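Local coordinates for lipoprotein (Mycoplasma mycoides subsp. capri, PDB 7ADK) that probably acts as a serine protease of the chymotrypsin-like PA clan that cleaves host antibodies, at residues Thr172-Asp175 with Gln176-Phe180; Tyr182-Glu185 with Arg186-Arg190; Ile217-Phe220 with Asp221-Ala224; Ser252-Lys255 with Ile256-Gly259. All coordinates share one frame; numbering follows the deposited sequence.

Contact 1: residues Thr172-Asp175 with Gln176-Phe180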
loop_
_atom_site.group_PDB
_atom_site.type_symbol
_atom_site.label_atom_id
_atom_site.label_comp_id
_atom_site.label_asym_id
_atom_site.label_seq_id
_atom_site.Cartn_x
_atom_site.Cartn_y
_atom_site.Cartn_z
ATOM N N THR B 172 23.428 -27.518 -11.424
ATOM C CA THR B 172 23.921 -27.373 -10.047
ATOM C C THR B 172 25.381 -27.810 -9.916
ATOM O O THR B 172 26.131 -27.192 -9.166
ATOM C CB THR B 172 23.073 -28.102 -8.985
ATOM O OG1 THR B 172 23.325 -29.484 -8.936
ATOM C CG2 THR B 172 21.586 -27.912 -9.126
ATOM N N LYS B 173 25.815 -28.830 -10.662
ATOM C CA LYS B 173 27.172 -29.409 -10.588
ATOM C C LYS B 173 28.214 -28.691 -11.460
ATOM O O LYS B 173 29.397 -28.705 -11.122
ATOM C CB LYS B 173 27.108 -30.920 -10.875
ATOM C CG LYS B 173 26.312 -31.646 -9.785
ATOM C CD LYS B 173 26.272 -33.167 -9.931
ATOM C CE LYS B 173 25.611 -33.629 -11.233
ATOM N NZ LYS B 173 25.556 -35.103 -11.310
ATOM N N LYS B 174 27.798 -28.009 -12.526
ATOM C CA LYS B 174 28.616 -27.110 -13.368
ATOM C C LYS B 174 29.304 -25.996 -12.569
ATOM O O LYS B 174 28.794 -25.553 -11.541
ATOM C CB LYS B 174 27.732 -26.532 -14.492
ATOM C CG LYS B 174 27.559 -27.530 -15.645
ATOM C CD LYS B 174 26.543 -27.080 -16.699
ATOM C CE LYS B 174 26.223 -28.266 -17.612
ATOM N NZ LYS B 174 25.173 -27.998 -18.612
ATOM N N ASP B 175 30.460 -25.531 -13.044
ATOM C CA ASP B 175 31.120 -24.309 -12.550
ATOM C C ASP B 175 30.558 -23.054 -13.239
ATOM O O ASP B 175 29.826 -23.152 -14.219
ATOM C CB ASP B 175 32.644 -24.395 -12.726
ATOM C CG ASP B 175 33.140 -24.192 -14.160
ATOM O OD1 ASP B 175 32.449 -24.623 -15.106
ATOM O OD2 ASP B 175 34.210 -23.574 -14.346
ATOM N N GLN B 176 30.912 -21.850 -12.782
ATOM C CA GLN B 176 30.322 -20.629 -13.338
ATOM C C GLN B 176 30.624 -20.389 -14.822
ATOM O O GLN B 176 29.746 -19.915 -15.536
ATOM C CB GLN B 176 30.697 -19.391 -12.510
ATOM C CG GLN B 176 29.864 -19.225 -11.234
ATOM C CD GLN B 176 28.352 -19.291 -11.438
ATOM O OE1 GLN B 176 27.629 -19.823 -10.625
ATOM N NE2 GLN B 176 27.797 -18.843 -12.539
ATOM N N LYS B 177 31.807 -20.758 -15.329
ATOM C CA LYS B 177 32.107 -20.687 -16.771
ATOM C C LYS B 177 31.168 -21.575 -17.592
ATOM O O LYS B 177 30.569 -21.114 -18.556
ATOM C CB LYS B 177 33.582 -21.029 -17.014
ATOM C CG LYS B 177 34.030 -20.730 -18.447
ATOM C CD LYS B 177 35.462 -21.189 -18.747
ATOM C CE LYS B 177 36.537 -20.426 -17.979
ATOM N NZ LYS B 177 37.891 -20.856 -18.318
ATOM N N SER B 178 30.988 -22.835 -17.202
ATOM C CA SER B 178 30.090 -23.739 -17.940
ATOM C C SER B 178 28.592 -23.492 -17.689
ATOM O O SER B 178 27.777 -23.779 -18.564
ATOM C CB SER B 178 30.471 -25.190 -17.674
ATOM O OG SER B 178 30.353 -25.515 -16.315
ATOM N N ARG B 179 28.209 -22.922 -16.536
ATOM C CA ARG B 179 26.878 -22.331 -16.300
ATOM C C ARG B 179 26.600 -21.162 -17.239
ATOM O O ARG B 179 25.541 -21.142 -17.853
ATOM C CB ARG B 179 26.730 -21.861 -14.849
ATOM C CG ARG B 179 26.473 -22.989 -13.850
ATOM C CD ARG B 179 26.352 -22.417 -12.443
ATOM N NE ARG B 179 26.091 -23.443 -11.432
ATOM C CZ ARG B 179 26.181 -23.272 -10.130
ATOM N NH1 ARG B 179 26.421 -22.129 -9.581
ATOM N NH2 ARG B 179 26.046 -24.273 -9.331
ATOM N N PHE B 180 27.554 -20.248 -17.420
ATOM C CA PHE B 180 27.392 -19.138 -18.360
ATOM C C PHE B 180 27.172 -19.606 -19.799
ATOM O O PHE B 180 26.233 -19.163 -20.441
ATOM C CB PHE B 180 28.584 -18.188 -18.327
ATOM C CG PHE B 180 28.478 -17.091 -19.363
ATOM C CD1 PHE B 180 27.758 -15.920 -19.079
ATOM C CD2 PHE B 180 29.139 -17.210 -20.599
ATOM C CE1 PHE B 180 27.719 -14.873 -20.010
ATOM C CE2 PHE B 180 29.125 -16.150 -21.519
ATOM C CZ PHE B 180 28.413 -14.979 -21.224
#

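Contact 2: residues Tyr182-Glu185 with Arg186-Arg190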
loop_
_atom_site.group_PDB
_atom_site.type_symbol
_atom_site.label_atom_id
_atom_site.label_comp_id
_atom_site.label_asym_id
_atom_site.label_seq_id
_atom_site.Cartn_x
_atom_site.Cartn_y
_atom_site.Cartn_z
ATOM N N TYR B 182 25.757 -22.168 -20.951
ATOM C CA TYR B 182 24.379 -22.648 -21.068
ATOM C C TYR B 182 23.353 -21.500 -21.167
ATOM O O TYR B 182 22.492 -21.499 -22.051
ATOM C CB TYR B 182 24.086 -23.567 -19.882
ATOM C CG TYR B 182 22.718 -24.207 -19.941
ATOM C CD1 TYR B 182 22.532 -25.370 -20.704
ATOM C CD2 TYR B 182 21.618 -23.593 -19.313
ATOM C CE1 TYR B 182 21.247 -25.912 -20.850
ATOM C CE2 TYR B 182 20.328 -24.126 -19.468
ATOM C CZ TYR B 182 20.142 -25.281 -20.251
ATOM O OH TYR B 182 18.900 -25.759 -20.487
ATOM N N ASP B 183 23.456 -20.510 -20.280
ATOM C CA ASP B 183 22.583 -19.337 -20.231
ATOM C C ASP B 183 22.825 -18.359 -21.385
ATOM O O ASP B 183 21.880 -17.776 -21.902
ATOM C CB ASP B 183 22.769 -18.598 -18.902
ATOM C CG ASP B 183 22.361 -19.383 -17.658
ATOM O OD1 ASP B 183 21.416 -20.192 -17.749
ATOM O OD2 ASP B 183 22.950 -19.150 -16.581
ATOM N N ASN B 184 24.063 -18.180 -21.833
ATOM C CA ASN B 184 24.386 -17.272 -22.924
ATOM C C ASN B 184 23.874 -17.803 -24.284
ATOM O O ASN B 184 23.359 -17.024 -25.077
ATOM C CB ASN B 184 25.893 -17.005 -22.886
ATOM C CG ASN B 184 26.343 -16.031 -23.945
ATOM O OD1 ASN B 184 26.209 -14.833 -23.817
ATOM N ND2 ASN B 184 26.887 -16.518 -25.020
ATOM N N GLU B 185 23.882 -19.119 -24.544
ATOM C CA GLU B 185 23.284 -19.657 -25.774
ATOM C C GLU B 185 21.741 -19.595 -25.788
ATOM O O GLU B 185 21.128 -19.884 -26.813
ATOM C CB GLU B 185 23.845 -21.048 -26.128
ATOM C CG GLU B 185 23.249 -22.229 -25.365
ATOM C CD GLU B 185 23.486 -23.612 -25.995
ATOM O OE1 GLU B 185 24.119 -23.728 -27.056
ATOM O OE2 GLU B 185 22.991 -24.610 -25.443
ATOM N N ARG B 186 21.108 -19.212 -24.675
ATOM C CA ARG B 186 19.667 -18.964 -24.510
ATOM C C ARG B 186 19.354 -17.476 -24.504
ATOM O O ARG B 186 18.431 -17.038 -25.177
ATOM C CB ARG B 186 19.187 -19.652 -23.229
ATOM C CG ARG B 186 19.256 -21.138 -23.403
ATOM C CD ARG B 186 19.012 -22.011 -22.203
ATOM N NE ARG B 186 18.929 -23.425 -22.594
ATOM C CZ ARG B 186 19.841 -24.133 -23.236
ATOM N NH1 ARG B 186 21.069 -23.738 -23.378
ATOM N NH2 ARG B 186 19.522 -25.266 -23.771
ATOM N N TYR B 187 20.178 -16.675 -23.848
ATOM C CA TYR B 187 20.073 -15.226 -23.850
ATOM C C TYR B 187 20.264 -14.658 -25.253
ATOM O O TYR B 187 19.525 -13.788 -25.689
ATOM C CB TYR B 187 21.098 -14.655 -22.870
ATOM C CG TYR B 187 20.818 -13.223 -22.488
ATOM C CD1 TYR B 187 19.860 -12.963 -21.497
ATOM C CD2 TYR B 187 21.491 -12.159 -23.120
ATOM C CE1 TYR B 187 19.566 -11.641 -21.133
ATOM C CE2 TYR B 187 21.206 -10.835 -22.750
ATOM C CZ TYR B 187 20.240 -10.576 -21.761
ATOM O OH TYR B 187 19.968 -9.304 -21.400
ATOM N N MET B 188 21.226 -15.194 -26.001
ATOM C CA MET B 188 21.496 -14.790 -27.380
ATOM C C MET B 188 20.390 -15.137 -28.389
ATOM O O MET B 188 20.301 -14.451 -29.399
ATOM C CB MET B 188 22.834 -15.378 -27.844
ATOM C CG MET B 188 24.043 -14.696 -27.207
ATOM S SD MET B 188 24.138 -12.905 -27.426
ATOM C CE MET B 188 23.915 -12.709 -29.199
ATOM N N THR B 189 19.530 -16.135 -28.162
ATOM C CA THR B 189 18.420 -16.472 -29.071
ATOM C C THR B 189 17.162 -15.657 -28.778
ATOM O O THR B 189 16.507 -15.217 -29.725
ATOM C CB THR B 189 18.106 -17.972 -29.096
ATOM O OG1 THR B 189 17.731 -18.421 -27.828
ATOM C CG2 THR B 189 19.288 -18.779 -29.581
ATOM N N ARG B 190 16.864 -15.318 -27.508
ATOM C CA ARG B 190 15.857 -14.276 -27.200
ATOM C C ARG B 190 16.279 -12.903 -27.739
ATOM O O ARG B 190 15.457 -12.143 -28.247
ATOM C CB ARG B 190 15.457 -14.224 -25.707
ATOM C CG ARG B 190 16.573 -13.780 -24.749
ATOM C CD ARG B 190 16.121 -13.470 -23.313
ATOM N NE ARG B 190 15.191 -12.328 -23.212
ATOM C CZ ARG B 190 15.453 -11.042 -23.336
ATOM N NH1 ARG B 190 16.648 -10.587 -23.565
ATOM N NH2 ARG B 190 14.494 -10.180 -23.212
#

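Contact 3: residues Ile217-Phe220 with Asp221-Ala224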
loop_
_atom_site.group_PDB
_atom_site.type_symbol
_atom_site.label_atom_id
_atom_site.label_comp_id
_atom_site.label_asym_id
_atom_site.label_seq_id
_atom_site.Cartn_x
_atom_site.Cartn_y
_atom_site.Cartn_z
ATOM N N ILE B 217 37.110 -14.553 -20.436
ATOM C CA ILE B 217 36.238 -15.220 -21.426
ATOM C C ILE B 217 35.002 -14.362 -21.711
ATOM O O ILE B 217 34.465 -13.743 -20.802
ATOM C CB ILE B 217 35.848 -16.629 -20.883
ATOM C CG1 ILE B 217 37.047 -17.605 -20.869
ATOM C CG2 ILE B 217 34.629 -17.268 -21.568
ATOM C CD1 ILE B 217 37.352 -18.344 -22.173
ATOM N N LYS B 218 34.612 -14.317 -22.996
ATOM C CA LYS B 218 33.505 -13.591 -23.670
ATOM C C LYS B 218 33.200 -14.324 -24.994
ATOM O O LYS B 218 33.717 -15.423 -25.189
ATOM C CB LYS B 218 33.912 -12.125 -23.925
ATOM C CG LYS B 218 34.184 -11.399 -22.613
ATOM C CD LYS B 218 34.276 -9.883 -22.648
ATOM C CE LYS B 218 34.301 -9.448 -21.191
ATOM N NZ LYS B 218 34.219 -8.011 -20.963
ATOM N N LYS B 219 32.477 -13.738 -25.956
ATOM C CA LYS B 219 32.571 -14.128 -27.386
ATOM C C LYS B 219 32.252 -12.956 -28.316
ATOM O O LYS B 219 31.257 -12.284 -28.124
ATOM C CB LYS B 219 31.686 -15.355 -27.659
ATOM C CG LYS B 219 32.105 -16.124 -28.917
ATOM C CD LYS B 219 31.433 -17.500 -28.987
ATOM C CE LYS B 219 31.916 -18.316 -30.187
ATOM N NZ LYS B 219 31.317 -19.661 -30.195
ATOM N N PHE B 220 33.106 -12.657 -29.283
ATOM C CA PHE B 220 33.167 -11.342 -29.943
ATOM C C PHE B 220 31.908 -10.934 -30.729
ATOM O O PHE B 220 31.428 -9.818 -30.555
ATOM C CB PHE B 220 34.439 -11.297 -30.813
ATOM C CG PHE B 220 35.719 -10.791 -30.149
ATOM C CD1 PHE B 220 35.874 -10.711 -28.749
ATOM C CD2 PHE B 220 36.772 -10.351 -30.967
ATOM C CE1 PHE B 220 37.022 -10.140 -28.189
ATOM C CE2 PHE B 220 37.923 -9.783 -30.406
ATOM C CZ PHE B 220 38.044 -9.664 -29.015
ATOM N N ASP B 221 31.322 -11.816 -31.537
ATOM C CA ASP B 221 30.064 -11.519 -32.242
ATOM C C ASP B 221 28.824 -11.510 -31.323
ATOM O O ASP B 221 27.854 -10.812 -31.608
ATOM C CB ASP B 221 29.859 -12.533 -33.363
ATOM C CG ASP B 221 28.611 -12.211 -34.180
ATOM O OD1 ASP B 221 28.538 -11.114 -34.772
ATOM O OD2 ASP B 221 27.699 -13.056 -34.243
ATOM N N ASP B 222 28.843 -12.256 -30.214
ATOM C CA ASP B 222 27.820 -12.153 -29.173
ATOM C C ASP B 222 27.934 -10.791 -28.486
ATOM O O ASP B 222 26.965 -10.054 -28.368
ATOM C CB ASP B 222 27.932 -13.256 -28.111
ATOM C CG ASP B 222 27.702 -14.696 -28.564
ATOM O OD1 ASP B 222 27.342 -14.950 -29.735
ATOM O OD2 ASP B 222 27.869 -15.587 -27.706
ATOM N N GLN B 223 29.145 -10.410 -28.100
ATOM C CA GLN B 223 29.457 -9.177 -27.386
ATOM C C GLN B 223 29.028 -7.922 -28.151
ATOM O O GLN B 223 28.632 -6.939 -27.542
ATOM C CB GLN B 223 30.964 -9.151 -27.100
ATOM C CG GLN B 223 31.303 -8.201 -25.975
ATOM C CD GLN B 223 32.726 -7.704 -26.011
ATOM O OE1 GLN B 223 32.978 -6.533 -26.208
ATOM N NE2 GLN B 223 33.706 -8.556 -25.868
ATOM N N ALA B 224 29.034 -7.961 -29.482
ATOM C CA ALA B 224 28.536 -6.888 -30.329
ATOM C C ALA B 224 27.022 -6.662 -30.200
ATOM O O ALA B 224 26.549 -5.615 -30.643
ATOM C CB ALA B 224 28.940 -7.197 -31.762
#

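Contact 4: residues Ser252-Lys255 with Ile256-Gly259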
loop_
_atom_site.group_PDB
_atom_site.type_symbol
_atom_site.label_atom_id
_atom_site.label_comp_id
_atom_site.label_asym_id
_atom_site.label_seq_id
_atom_site.Cartn_x
_atom_site.Cartn_y
_atom_site.Cartn_z
ATOM N N SER B 252 16.298 -12.391 -16.640
ATOM C CA SER B 252 16.939 -13.714 -16.417
ATOM C C SER B 252 16.081 -14.693 -15.599
ATOM O O SER B 252 15.837 -14.477 -14.408
ATOM C CB SER B 252 18.308 -13.584 -15.752
ATOM O OG SER B 252 18.803 -14.836 -15.324
ATOM N N GLY B 253 15.656 -15.792 -16.223
ATOM C CA GLY B 253 14.754 -16.807 -15.670
ATOM C C GLY B 253 15.442 -17.857 -14.800
ATOM O O GLY B 253 15.215 -19.052 -14.981
ATOM N N LEU B 254 16.315 -17.413 -13.894
ATOM C CA LEU B 254 17.180 -18.273 -13.084
ATOM C C LEU B 254 17.529 -17.741 -11.688
ATOM O O LEU B 254 17.744 -18.520 -10.767
ATOM C CB LEU B 254 18.444 -18.561 -13.892
ATOM C CG LEU B 254 19.372 -19.585 -13.242
ATOM C CD1 LEU B 254 20.022 -20.430 -14.309
ATOM C CD2 LEU B 254 20.496 -18.973 -12.433
ATOM N N LYS B 255 17.604 -16.423 -11.476
ATOM C CA LYS B 255 17.958 -15.852 -10.154
ATOM C C LYS B 255 16.848 -15.964 -9.099
ATOM O O LYS B 255 16.896 -15.302 -8.067
ATOM C CB LYS B 255 18.494 -14.421 -10.304
ATOM C CG LYS B 255 17.410 -13.422 -10.709
ATOM C CD LYS B 255 17.972 -12.014 -10.778
ATOM C CE LYS B 255 16.974 -10.988 -11.340
ATOM N NZ LYS B 255 16.874 -11.061 -12.829
ATOM N N ILE B 256 15.819 -16.760 -9.370
ATOM C CA ILE B 256 14.507 -16.671 -8.737
ATOM C C ILE B 256 14.130 -18.025 -8.115
ATOM O O ILE B 256 14.204 -18.173 -6.901
ATOM C CB ILE B 256 13.462 -16.068 -9.714
ATOM C CG1 ILE B 256 13.975 -14.743 -10.325
ATOM C CG2 ILE B 256 12.140 -15.837 -8.972
ATOM C CD1 ILE B 256 13.048 -14.027 -11.303
ATOM N N TYR B 257 13.738 -19.022 -8.917
ATOM C CA TYR B 257 13.254 -20.343 -8.473
ATOM C C TYR B 257 12.050 -20.325 -7.502
ATOM O O TYR B 257 11.624 -21.366 -7.000
ATOM C CB TYR B 257 14.394 -21.187 -7.896
ATOM C CG TYR B 257 15.679 -21.270 -8.693
ATOM C CD1 TYR B 257 15.727 -22.022 -9.879
ATOM C CD2 TYR B 257 16.857 -20.711 -8.166
ATOM C CE1 TYR B 257 16.954 -22.223 -10.526
ATOM C CE2 TYR B 257 18.086 -20.905 -8.821
ATOM C CZ TYR B 257 18.132 -21.664 -10.004
ATOM O OH TYR B 257 19.309 -21.825 -10.653
ATOM N N GLU B 258 11.471 -19.154 -7.226
ATOM C CA GLU B 258 10.393 -18.961 -6.249
ATOM C C GLU B 258 9.109 -19.721 -6.592
ATOM O O GLU B 258 8.322 -20.024 -5.694
ATOM C CB GLU B 258 10.102 -17.455 -6.098
ATOM C CG GLU B 258 11.253 -16.656 -5.467
ATOM C CD GLU B 258 11.733 -17.225 -4.124
ATOM O OE1 GLU B 258 10.912 -17.808 -3.380
ATOM O OE2 GLU B 258 12.930 -17.100 -3.795
ATOM N N GLY B 259 8.923 -20.069 -7.868
ATOM C CA GLY B 259 7.925 -21.036 -8.328
ATOM C C GLY B 259 6.486 -20.516 -8.390
ATOM O O GLY B 259 5.556 -21.320 -8.411
#

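Contact 1: residues Thr172-Asp175 with Gln176-Phe180
Asp175 caps the N terminus of helix 176-192, just where the chain breaks out of helix 165-173. The contact is a tight turn between two consecutive helices, closed by an N-cap, with Lys174 as the first residue to leave the helical backbone.

The cap is made of hydrogen bonds to one carboxylate oxygen. Asp175 OD1 accepts from the backbone, Ser178 N at 3.1 Å, and from the side chain, Ser178 OG at 2.6 Å. The amide comes from above the carboxylate plane, while the hydroxyl lies nearly in line with the C-O bond. CG of Asp175 sits between its own backbone N and carbonyl carbon (chi1 76°), which turns OD1 back over the first turn. A backbone bond of the new helix, from Arg179 N to the carbonyl of the cap residue, Asp175 O, is 2.8 Å long.

Packing between carbon-rich parts is modest. Lys174 CB lies 3.8 Å from Arg179 CG, and its amine goes off to a salt bridge with Glu170.

The guanidinium of Arg179 ties the two helices together. Lys174 O lies over one of its faces without a hydrogen bond. NE bonds to Tyr171 O, and NH1 donates to Gln176 OE1 at 2.8 Å, which fixes the rotation of the group. NH2 completes the clasp on the end of the first helix: it donates to Thr172 O at 2.9 Å, in the guanidinium plane but above the plane of the carbonyl.

Contact 2: residues Tyr182-Glu185 with Arg186-Arg190
Two successive turns of helix 176-192 meet here, and a cation-pi stack between residues four apart, Tyr182 and Arg186, marks its partly exposed side. The guanidinium of Arg186 lies flat on the Tyr182 ring, with the planes 9° apart. Arg186 CZ is 3.6 Å from the ring centroid and displaced from the ring normal.

Three contacts steady the guanidinium. The ring supports one face. NH1 donates to Tyr182 O at 3.0 Å, in the guanidinium plane. The same NH1 forms a salt bridge with Glu185 OE2, also 3.0 Å, using the anti lone pair of that oxygen. The aliphatic chain of Arg186 is extended as far as NE, and the turn at chi4 (57°) brings the group flat over the ring. Tyr182 OH does not bond to the arginine; it donates to the backbone carbonyl Tyr161 O.

The helix is kinked where Arg186 N and Thr189 N lack the usual bond to the turn before. Arg186 N goes to Asp183 O instead, at 3.2 Å, beside Tyr187 N, which reaches Asp183 O at 2.8 Å. Met188 N reaches Asn184 O at 3.0 Å, and the Asn184 and Met188 side chains run side by side. Further on, Thr189 OG1 donates to Arg186 O at 3.1 Å.

The side bearing Asp183, Asn184, Tyr187 and Met188 faces the protein. Asp183 is held by the hydroxyls of Tyr161 and Tyr171, and Tyr187 OH by Gln700. Asn184 and Met188 pack on helix 220-226, where Asn184 ND2 bonds to Asp222.

Contact 3: residues Ile217-Phe220 with Asp221-Ala224
Gln223 folds back on Lys218 and Lys219, which lead into its own helix, 220-226. Its side chain can be followed outward from the backbone. CB touches two carbonyls of the preceding turn, Lys219 O at 3.3 Å and Phe220 O at 3.5 Å. CG is anti to the backbone N (chi1 -160°), and the chain stays extended beyond it. The amide is thereby carried back across the Lys218 side chain. There NE2 rests against Lys218 CD at 3.5 Å, a contact of the amide with a methylene. The same nitrogen stands 4.2 Å from Phe220 CD1. OE1 has a weak hydrogen bond to Thr231 N.

Lys218 is itself extended, and its amine passes on to Ser705 OG. The Phe220 ring stacks with Tyr232.

A second pair, Asp222 and Lys219, meets at the helix start. Asp222 CB lies 3.5 Å from Lys219 O, and Asp222 OD2 approaches Lys219 CB at 3.8 Å. The lysine amine and the carboxylate have opposite charges but do not touch; the carboxylate is engaged by Asn184 of helix 176-192.

Backbone bonds set the frame. Gln223 N donates to Lys219 O at 2.8 Å, and Ala224 N to Phe220 O at 3.2 Å. With Lys219 in the N-cap position, these are the opening bonds of an alpha-helix, typical of a loop-to-helix junction.

Contact 4: residues Ser252-Lys255 with Ile256-Gly259
Tyr257 folds back over Leu254, its ring face set against the backbone carbonyl of that residue. Leu254 O sits above the ring, displaced toward the rim, and its nearest ring atom is Tyr257 CE2. The Leu254 and Tyr257 side chains lie side by side and point the same way. Leu254 CG is 3.4 Å from Tyr257 OH and 4.0 Å from Tyr257 CZ, so the leucine branch packs at the phenol end of the ring. With CG of Tyr257 beside its backbone N (chi1 -48°), the ring leans back over the preceding residues. A second, smaller packing joins neighbours: Lys255 CG and Ile256 CG1 are 3.7 Å apart, their side chains crossing. Ile256 CD1 approaches Ser252 O at 4.2 Å.

The backbone shapes these meetings. Gly253 is the centre of an inverse gamma turn, with a weak bond from Leu254 N to Ser252 O. Tyr257 itself has a positive phi (56°), which bends the chain at that point.

The next shell holds the loop in place. Ser252 OG bonds to Tyr699 O, and Leu254 packs on Phe162 and Tyr699. Lys255 sends its amine to Ala781 O, while its own carbonyl accepts from Arg750 NE. Tyr257 packs on Leu613 and on a basic side chain of the other protein chain, which also bonds to Glu258 O through a polar side chain.

The side chains of the two halves thus meet chiefly through apolar packing of Leu254 on Tyr257, and the carbonyl over the ring is a matter of position. The polar bonds of the side chains go outward to the rest of the fold.

Overall arrangement
All four contacts are local and follow one another in series along the chain, so none nests in or crosses another. Contact 1 turns the corner from helix 165-173 into helix 176-192. Contact 2 continues along that second helix, about 14 Å away between centres, and touches contact 1 through Lys174 and Tyr182. Contact 3 opens helix 220-226 and lies against contact 2, where Met188 packs on Asp222; Ile217 also reaches Lys177 of contact 1. Contact 4 bends the long loop before strand 289-293. It touches contact 2 through Leu254 and Asp183, but stays about 15 Å from contact 3 at the nearest atoms. Contact 2 thus touches each of the other three.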